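Local coordinates for protein serpin-ZX (Arabidopsis thaliana, PDB 3LE2) that inhibits cysteine proteases such as metacaspase-9 and RD21A, acting as a serpin whose reactive center loop is cleaved and traps the target covalently, at residues N13-N18 / L60-F65. Sequence-based numbering, arbitrary orientation.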
# COMPACT_ATOMS: atom_id res chain seq x y z
N ASN A 13 -7.28 -8.54 1.71
CA ASN A 13 -5.83 -8.56 1.77
C ASN A 13 -5.24 -9.65 0.88
O ASN A 13 -4.15 -9.48 0.35
CB ASN A 13 -5.34 -8.72 3.21
CG ASN A 13 -5.68 -7.51 4.08
OD1 ASN A 13 -5.95 -6.42 3.58
ND2 ASN A 13 -5.66 -7.71 5.39
N GLN A 14 -5.97 -10.76 0.73
CA GLN A 14 -5.53 -11.84 -0.15
C GLN A 14 -5.58 -11.39 -1.61
O GLN A 14 -4.63 -11.58 -2.37
CB GLN A 14 -6.38 -13.10 0.02
CG GLN A 14 -6.21 -14.09 -1.14
CD GLN A 14 -6.94 -15.42 -0.92
OE1 GLN A 14 -7.86 -15.52 -0.12
NE2 GLN A 14 -6.51 -16.44 -1.66
N VAL A 15 -6.70 -10.81 -2.00
CA VAL A 15 -6.86 -10.25 -3.34
C VAL A 15 -5.77 -9.19 -3.57
O VAL A 15 -5.20 -9.09 -4.66
CB VAL A 15 -8.24 -9.58 -3.47
CG1 VAL A 15 -8.33 -8.75 -4.73
CG2 VAL A 15 -9.36 -10.65 -3.41
N SER A 16 -5.48 -8.41 -2.54
CA SER A 16 -4.44 -7.38 -2.62
C SER A 16 -3.06 -7.98 -2.95
O SER A 16 -2.29 -7.40 -3.70
CB SER A 16 -4.39 -6.55 -1.34
OG SER A 16 -5.47 -5.63 -1.26
N MET A 17 -2.75 -9.14 -2.38
CA MET A 17 -1.47 -9.80 -2.70
C MET A 17 -1.44 -10.24 -4.16
O MET A 17 -0.39 -10.18 -4.81
CB MET A 17 -1.22 -11.00 -1.79
CG MET A 17 -1.06 -10.64 -0.32
SD MET A 17 0.23 -9.42 0.00
CE MET A 17 1.69 -10.28 -0.52
N ASN A 18 -2.57 -10.69 -4.67
CA ASN A 18 -2.63 -11.05 -6.08
C ASN A 18 -2.50 -9.80 -6.97
O ASN A 18 -1.82 -9.82 -7.99
CB ASN A 18 -3.91 -11.83 -6.39
CG ASN A 18 -3.87 -12.53 -7.74
OD1 ASN A 18 -2.80 -12.80 -8.28
ND2 ASN A 18 -5.03 -12.80 -8.29
N LEU A 60 -18.37 -4.66 -6.27
CA LEU A 60 -18.80 -5.12 -4.95
C LEU A 60 -18.16 -6.47 -4.60
O LEU A 60 -17.70 -6.68 -3.48
CB LEU A 60 -20.32 -5.24 -4.87
CG LEU A 60 -21.09 -3.93 -4.67
CD1 LEU A 60 -22.58 -4.20 -4.62
CD2 LEU A 60 -20.61 -3.26 -3.41
N SER A 61 -18.14 -7.38 -5.57
CA SER A 61 -17.59 -8.71 -5.34
C SER A 61 -16.07 -8.67 -5.27
O SER A 61 -15.45 -9.47 -4.57
CB SER A 61 -18.06 -9.69 -6.43
OG SER A 61 -19.47 -9.83 -6.40
N PHE A 62 -15.46 -7.73 -5.99
CA PHE A 62 -14.02 -7.60 -5.97
C PHE A 62 -13.55 -7.11 -4.60
O PHE A 62 -12.48 -7.48 -4.12
CB PHE A 62 -13.55 -6.62 -7.05
CG PHE A 62 -12.05 -6.46 -7.11
CD1 PHE A 62 -11.28 -7.29 -7.91
CD2 PHE A 62 -11.42 -5.47 -6.37
CE1 PHE A 62 -9.89 -7.14 -7.98
CE2 PHE A 62 -10.04 -5.31 -6.43
CZ PHE A 62 -9.27 -6.14 -7.23
N LEU A 63 -14.39 -6.30 -3.96
CA LEU A 63 -14.01 -5.61 -2.74
C LEU A 63 -14.50 -6.32 -1.49
O LEU A 63 -14.16 -5.91 -0.38
CB LEU A 63 -14.54 -4.18 -2.78
CG LEU A 63 -13.82 -3.24 -3.76
CD1 LEU A 63 -14.52 -1.88 -3.82
CD2 LEU A 63 -12.34 -3.11 -3.37
N LYS A 64 -15.31 -7.37 -1.68
CA LYS A 64 -15.76 -8.28 -0.61
C LYS A 64 -16.75 -7.66 0.36
O LYS A 64 -16.73 -7.93 1.56
CB LYS A 64 -14.57 -8.85 0.18
CG LYS A 64 -13.42 -9.38 -0.68
CD LYS A 64 -13.88 -10.47 -1.65
CE LYS A 64 -12.73 -10.90 -2.56
NZ LYS A 64 -13.12 -11.84 -3.64
N PHE A 65 -17.62 -6.81 -0.17
CA PHE A 65 -18.69 -6.21 0.62
C PHE A 65 -19.94 -6.31 -0.21
O PHE A 65 -19.86 -6.31 -1.44
CB PHE A 65 -18.38 -4.74 0.94
CG PHE A 65 -17.35 -4.54 2.02
CD1 PHE A 65 -17.73 -4.40 3.35
CD2 PHE A 65 -16.01 -4.49 1.71
CE1 PHE A 65 -16.78 -4.22 4.36
CE2 PHE A 65 -15.06 -4.30 2.71
CZ PHE A 65 -15.44 -4.16 4.03
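Within 13-18, Val15 alone touches 60-65, and its two methyls go to different partners, Phe62 and Lys64. CG1 sits over one face of the Phe62 ring, 4.2 Å from the ring centroid and 28° off the normal, a CH-pi contact displaced toward the rim. The nearest ring atom is Phe62 CZ, 3.7 Å from Val15 CG1, with CE1 next. Phe62 gets there by holding CG anti to its backbone N (chi1 -179°), which carries the ring out from its helix until the far end lies against the valine. In the plane of the same ring, Leu63 CD2 lies at the edge, and Leu44 of helix 37-49 and Leu299 also touch Phe62. This is a joint of the helical part of the serpin fold, where the N-terminal helix 5-25 runs past the C-terminal end of helix 54-63, away from the reactive center loop. Lys64, just past helix 54-63, has positive phi, and its CB points toward 13-18. There the second methyl meets the lysine tip to tip, Val15 CG2 and Lys64 CE being a tight 3.5 Å apart. A bend at chi2 (-57°) folds the lysine chain, and Lys64 NZ makes a weak hydrogen bond to Ser61 O, 3.5 Å away, while Lys64 O accepts a hydrogen bond from Ser8 OG of helix 5-25.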